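Local coordinates for protein sulfotransferase (Alicyclobacillus acidocaldarius subsp. acidocaldarius, PDB 3RNL) that probably transfers sulfuryl groups to acceptor molecules and binds magnesium ions, at residues D49-E52 against R53-G56; R122-S125 against A126-L130. One frame throughout, in Å; residues are numbered along the deposited sequence.

Contact 1: residues D49-E52 against R53-G56; sequences DFPE and RFTG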
ATOM      1  N   ASP A  49      15.934  -2.155  -2.559  1.00 11.46           N
ATOM      2  CA  ASP A  49      15.362  -2.289  -3.902  1.00 11.30           C
ATOM      3  C   ASP A  49      15.280  -0.944  -4.634  1.00 14.71           C
ATOM      4  O   ASP A  49      14.928  -0.905  -5.816  1.00 15.64           O
ATOM      5  CB  ASP A  49      13.942  -2.869  -3.813  1.00  9.99           C
ATOM      6  CG  ASP A  49      13.924  -4.327  -3.380  1.00 15.55           C
ATOM      7  OD1 ASP A  49      14.863  -5.078  -3.739  1.00 18.60           O
ATOM      8  OD2 ASP A  49      12.974  -4.715  -2.670  1.00 15.30           O
ATOM      9  N   PHE A  50      15.559   0.152  -3.929  1.00 14.67           N
ATOM     10  CA  PHE A  50      15.442   1.486  -4.511  1.00 15.44           C
ATOM     11  C   PHE A  50      16.537   1.684  -5.549  1.00 17.61           C
ATOM     12  O   PHE A  50      17.616   1.120  -5.422  1.00 17.17           O
ATOM     13  CB  PHE A  50      15.665   2.583  -3.462  1.00 15.17           C
ATOM     14  CG  PHE A  50      14.471   2.898  -2.597  1.00 12.95           C
ATOM     15  CD1 PHE A  50      13.345   2.093  -2.580  1.00 13.53           C
ATOM     16  CD2 PHE A  50      14.495   4.039  -1.802  1.00 15.08           C
ATOM     17  CE1 PHE A  50      12.254   2.424  -1.756  1.00 16.36           C
ATOM     18  CE2 PHE A  50      13.428   4.374  -0.984  1.00 16.04           C
ATOM     19  CZ  PHE A  50      12.303   3.574  -0.964  1.00 12.78           C
ATOM     20  N   PRO A  51      16.278   2.527  -6.558  1.00 15.35           N
ATOM     21  CA  PRO A  51      17.384   2.983  -7.409  1.00 20.13           C
ATOM     22  C   PRO A  51      18.299   3.902  -6.609  1.00 20.93           C
ATOM     23  O   PRO A  51      17.964   4.250  -5.476  1.00 20.10           O
ATOM     24  CB  PRO A  51      16.673   3.795  -8.494  1.00 23.89           C
ATOM     25  CG  PRO A  51      15.437   4.313  -7.818  1.00 22.54           C
ATOM     26  CD  PRO A  51      14.997   3.177  -6.897  1.00 16.56           C
ATOM     27  N   GLU A  52      19.410   4.342  -7.192  1.00 20.23           N
ATOM     28  CA  GLU A  52      20.327   5.200  -6.453  1.00 23.19           C
ATOM     29  C   GLU A  52      19.637   6.474  -6.000  1.00 20.88           C
ATOM     30  O   GLU A  52      19.859   6.953  -4.889  1.00 25.36           O
ATOM     31  CB  GLU A  52      21.564   5.549  -7.279  1.00 33.61           C
ATOM     32  CG  GLU A  52      22.578   6.363  -6.492  1.00 47.73           C
ATOM     33  CD  GLU A  52      23.797   6.741  -7.310  1.00 67.67           C
ATOM     34  OE1 GLU A  52      23.721   6.682  -8.558  1.00 75.93           O
ATOM     35  OE2 GLU A  52      24.831   7.096  -6.702  1.00 66.46           O
ATOM     36  N   ARG A  53      18.843   7.063  -6.884  1.00 19.18           N
ATOM     37  CA  ARG A  53      17.992   8.175  -6.485  1.00 21.17           C
ATOM     38  C   ARG A  53      16.787   8.307  -7.414  1.00 20.44           C
ATOM     39  O   ARG A  53      16.844   7.934  -8.595  1.00 19.67           O
ATOM     40  CB  ARG A  53      18.778   9.493  -6.386  1.00 30.72           C
ATOM     41  CG  ARG A  53      18.996  10.204  -7.691  1.00 33.43           C
ATOM     42  CD  ARG A  53      19.699  11.562  -7.500  1.00 39.33           C
ATOM     43  NE  ARG A  53      18.858  12.562  -6.840  1.00 41.47           N
ATOM     44  CZ  ARG A  53      18.089  13.439  -7.483  1.00 39.01           C
ATOM     45  NH1 ARG A  53      18.043  13.439  -8.814  1.00 32.09           N
ATOM     46  NH2 ARG A  53      17.361  14.318  -6.797  1.00 39.09           N
ATOM     47  N   PHE A  54      15.699   8.846  -6.883  1.00 15.27           N
ATOM     48  CA  PHE A  54      14.497   9.074  -7.685  1.00 12.44           C
ATOM     49  C   PHE A  54      14.630  10.434  -8.342  1.00 13.20           C
ATOM     50  O   PHE A  54      15.017  11.414  -7.694  1.00 17.19           O
ATOM     51  CB  PHE A  54      13.239   9.033  -6.816  1.00 13.62           C
ATOM     52  CG  PHE A  54      13.009   7.700  -6.169  1.00 12.12           C
ATOM     53  CD1 PHE A  54      12.617   6.610  -6.937  1.00 12.38           C
ATOM     54  CD2 PHE A  54      13.201   7.531  -4.802  1.00 15.40           C
ATOM     55  CE1 PHE A  54      12.396   5.356  -6.349  1.00 16.06           C
ATOM     56  CE2 PHE A  54      12.985   6.286  -4.199  1.00 17.72           C
ATOM     57  CZ  PHE A  54      12.581   5.200  -4.970  1.00 13.91           C
ATOM     58  N   THR A  55      14.419  10.450  -9.652  1.00 16.55           N
ATOM     59  CA  THR A  55      14.668  11.623 -10.487  1.00 18.86           C
ATOM     60  C   THR A  55      13.491  12.491 -10.945  1.00 21.16           C
ATOM     61  O   THR A  55      13.695  13.467 -11.665  1.00 21.28           O
ATOM     62  CB  THR A  55      15.434  11.191 -11.712  1.00 24.13           C
ATOM     63  OG1 THR A  55      14.566  10.398 -12.525  1.00 20.02           O
ATOM     64  CG2 THR A  55      16.619  10.340 -11.273  1.00 21.25           C
ATOM     65  N   GLY A  56      12.266  12.115 -10.603  1.00 16.98           N
ATOM     66  CA  GLY A  56      11.108  12.827 -11.122  1.00 17.53           C
ATOM     67  C   GLY A  56      10.820  14.127 -10.394  1.00 19.54           C
ATOM     68  O   GLY A  56      11.338  14.369  -9.306  1.00 18.26           O
TER

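Contact 2: residues R122-S125 against A126-L130; sequences RAFS and AYMHL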
ATOM      1  N   ARG A 122      -7.137   3.089  -9.353  1.00 11.23           N
ATOM      2  CA  ARG A 122      -5.909   3.390  -8.605  1.00 13.53           C
ATOM      3  C   ARG A 122      -4.963   4.231  -9.461  1.00 14.94           C
ATOM      4  O   ARG A 122      -4.353   5.199  -8.980  1.00 12.82           O
ATOM      5  CB  ARG A 122      -5.187   2.098  -8.194  1.00 13.35           C
ATOM      6  CG  ARG A 122      -4.061   2.324  -7.162  1.00 11.89           C
ATOM      7  CD  ARG A 122      -2.911   1.336  -7.342  1.00 12.05           C
ATOM      8  NE  ARG A 122      -2.161   1.679  -8.552  1.00 12.65           N
ATOM      9  CZ  ARG A 122      -1.268   2.664  -8.616  1.00 14.36           C
ATOM     10  NH1 ARG A 122      -1.002   3.400  -7.530  1.00 13.81           N
ATOM     11  NH2 ARG A 122      -0.648   2.926  -9.765  1.00 11.44           N
ATOM     12  N   ALA A 123      -4.823   3.855 -10.730  1.00 12.41           N
ATOM     13  CA  ALA A 123      -3.946   4.604 -11.632  1.00 13.68           C
ATOM     14  C   ALA A 123      -4.419   6.049 -11.737  1.00 16.25           C
ATOM     15  O   ALA A 123      -3.624   6.989 -11.677  1.00 14.01           O
ATOM     16  CB  ALA A 123      -3.914   3.946 -13.023  1.00 12.34           C
ATOM     17  N   PHE A 124      -5.723   6.235 -11.900  1.00 13.78           N
ATOM     18  CA  PHE A 124      -6.242   7.590 -12.062  1.00 17.11           C
ATOM     19  C   PHE A 124      -6.058   8.392 -10.774  1.00 16.85           C
ATOM     20  O   PHE A 124      -5.800   9.602 -10.819  1.00 14.89           O
ATOM     21  CB  PHE A 124      -7.712   7.564 -12.479  1.00 13.61           C
ATOM     22  CG  PHE A 124      -8.199   8.870 -13.040  1.00 16.53           C
ATOM     23  CD1 PHE A 124      -7.607   9.409 -14.175  1.00 15.49           C
ATOM     24  CD2 PHE A 124      -9.254   9.538 -12.457  1.00 22.25           C
ATOM     25  CE1 PHE A 124      -8.057  10.611 -14.703  1.00 18.23           C
ATOM     26  CE2 PHE A 124      -9.716  10.735 -12.983  1.00 26.52           C
ATOM     27  CZ  PHE A 124      -9.113  11.273 -14.098  1.00 22.61           C
ATOM     28  N   SER A 125      -6.197   7.722  -9.632  0.67 13.32           N
ATOM     29  CA  SER A 125      -5.976   8.378  -8.348  0.67 14.28           C
ATOM     30  C   SER A 125      -4.532   8.871  -8.198  0.67 15.67           C
ATOM     31  O   SER A 125      -4.288   9.967  -7.681  0.67 16.79           O
ATOM     32  CB  SER A 125      -6.327   7.435  -7.193  0.67 17.27           C
ATOM     33  OG  SER A 125      -6.158   8.095  -5.960  0.67 17.25           O
ATOM     34  N   ALA A 126      -3.574   8.058  -8.633  1.00 11.39           N
ATOM     35  CA  ALA A 126      -2.168   8.460  -8.590  1.00 12.11           C
ATOM     36  C   ALA A 126      -1.947   9.674  -9.491  1.00 15.07           C
ATOM     37  O   ALA A 126      -1.263  10.624  -9.112  1.00 13.29           O
ATOM     38  CB  ALA A 126      -1.265   7.320  -9.013  1.00 12.50           C
ATOM     39  N   TYR A 127      -2.548   9.637 -10.677  1.00 13.94           N
ATOM     40  CA  TYR A 127      -2.469  10.758 -11.607  1.00 11.43           C
ATOM     41  C   TYR A 127      -3.004  12.041 -10.961  1.00 16.12           C
ATOM     42  O   TYR A 127      -2.336  13.081 -10.977  1.00 16.71           O
ATOM     43  CB  TYR A 127      -3.255  10.449 -12.886  1.00 12.70           C
ATOM     44  CG  TYR A 127      -3.405  11.660 -13.784  1.00 13.32           C
ATOM     45  CD1 TYR A 127      -2.319  12.164 -14.483  1.00 13.70           C
ATOM     46  CD2 TYR A 127      -4.628  12.297 -13.920  1.00 14.54           C
ATOM     47  CE1 TYR A 127      -2.451  13.293 -15.309  1.00 13.94           C
ATOM     48  CE2 TYR A 127      -4.771  13.419 -14.733  1.00 16.29           C
ATOM     49  CZ  TYR A 127      -3.681  13.906 -15.423  1.00 16.43           C
ATOM     50  OH  TYR A 127      -3.822  15.024 -16.226  1.00 17.16           O
HETATM   51  N   MSE A 128      -4.208  11.962 -10.399  0.57 12.81           N
HETATM   52  CA  MSE A 128      -4.824  13.130  -9.767  0.57 15.53           C
HETATM   53  C   MSE A 128      -3.955  13.685  -8.645  0.57 18.28           C
HETATM   54  O   MSE A 128      -3.873  14.902  -8.454  0.57 18.58           O
HETATM   55  CB  MSE A 128      -6.226  12.796  -9.247  0.57 16.17           C
HETATM   56  CG  MSE A 128      -7.220  12.528 -10.364  0.57 19.98           C
HETATM   57 SE   MSE A 128      -9.069  12.410  -9.732  0.57 50.41          SE
HETATM   58  CE  MSE A 128      -9.017  10.598  -9.009  0.57 22.11           C
ATOM     59  N   HIS A 129      -3.311  12.787  -7.910  1.00 15.97           N
ATOM     60  CA  HIS A 129      -2.406  13.172  -6.819  1.00 18.47           C
ATOM     61  C   HIS A 129      -1.230  13.972  -7.379  1.00 18.97           C
ATOM     62  O   HIS A 129      -0.898  15.046  -6.864  1.00 19.06           O
ATOM     63  CB  HIS A 129      -1.919  11.910  -6.098  1.00 14.99           C
ATOM     64  CG  HIS A 129      -0.914  12.157  -5.010  1.00 25.19           C
ATOM     65  ND1 HIS A 129      -0.875  11.401  -3.856  1.00 36.51           N
ATOM     66  CD2 HIS A 129       0.116  13.033  -4.915  1.00 28.58           C
ATOM     67  CE1 HIS A 129       0.115  11.819  -3.087  1.00 35.82           C
ATOM     68  NE2 HIS A 129       0.735  12.807  -3.706  1.00 29.19           N
ATOM     69  N   LEU A 130      -0.614  13.454  -8.444  1.00 15.61           N
ATOM     70  CA  LEU A 130       0.517  14.126  -9.085  1.00 14.98           C
ATOM     71  C   LEU A 130       0.122  15.480  -9.667  1.00 18.33           C
ATOM     72  O   LEU A 130       0.897  16.435  -9.597  1.00 18.71           O
ATOM     73  CB  LEU A 130       1.133  13.236 -10.175  1.00 12.57           C
ATOM     74  CG  LEU A 130       1.811  11.965  -9.640  1.00 17.83           C
ATOM     75  CD1 LEU A 130       1.983  10.922 -10.764  1.00 18.85           C
ATOM     76  CD2 LEU A 130       3.144  12.326  -9.004  1.00 18.19           C
TER

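Contact 1: residues D49-E52 against R53-G56
F54 folds back onto P51 and F50, three and four residues before it, in a compact apolar cluster. The two phenyl rings form a T-shaped (edge-to-face) pair: their centroids lie 5.0 Å apart, the planes meet at 67°, and the edge of F54 points at the face of F50. F54 CZ sits over the centre of the F50 ring, 3.7 Å above its plane, and F54 CE2 comes to 3.6 Å from F50 CD2. A chi1 of -63° sets CG of F54 anti to the carbonyl carbon and beside the backbone N, from where the ring reaches back along the chain. The same ring touches the proline, P51 CD lying 3.4 Å from F54 CE1; the two side chains cross at about a right angle. R53 directly precedes F54, and its contact is the peptide junction with E52, R53 CB lying 3.1 Å from E52 O. Beyond the segments, Y96, from a loop, and M62, from helix 60-64, touch both phenylalanines, and the F54 backbone N is hydrogen-bonded to N63 OD1. Since no hydrogen bond joins 49-52 to 53-56, the F50-F54 and P51-F54 contacts imply that apolar and aromatic packing carries the side-chain association across this loop.

Contact 2: residues R122-S125 against A126-L130
The backbone N of M128 donates to F124 O at 2.9 Å, the shortest of four successive bonds from N-H of residue i+4 to C=O of residue i. The selenomethionine at 128, in the conformer described, one of two modelled, sends its side chain back over the F124 ring: CG lies over one face, offset toward the rim and 4.3 Å from the centroid, a CH-pi contact. SE approaches obliquely, 4.5 Å from the same centroid, and the bend at chi3 (-78°) returns M128 CE to 3.6 Å from F124 CD2. This Met-aromatic contact is built on one turn of helix 119-132, with A126, Y127 and H129 bonding in the same alpha-helical pattern to R122, A123 and S125. Y127 meets F124 more loosely, the ring planes 27° apart but slid so far that they barely overlap; CD2 of Y127 is 3.9 Å from F124 CE1. Replacing F124 with an alanine would probably open a gap beside the selenomethionine CG and SE and leave Y127 with one aromatic neighbour fewer. F140 meets both rings from outside, edge-to-face with F124, while Y127 OH is hydrogen-bonded to L138 O. Farther round the helix, R122 NH1 bonds to A17 O and NH2 to Y161 O.

Overall arrangement
Contacts 1 and 2 follow one another along the chain. Their centres are 20 Å apart and their nearest atoms about 8 Å apart, so they do not touch. Contact 1 belongs to the loop between strand 34-35 and helix 60-64; contact 2 lies within helix 119-132, which follows strand 111-116 of the parallel sheet. Both are away from the magnesium site of S29, H31 and I34. Contact 2 also leans on the loop between strand 11-13 and helix 21-29, through R122 to A17 and H129 ND1 to K18 NZ; this loop probably corresponds to the phosphosulfate-binding loop of the family. The H129 side chain is about 4 Å from a bound glycerol, probably from the crystallisation liquor.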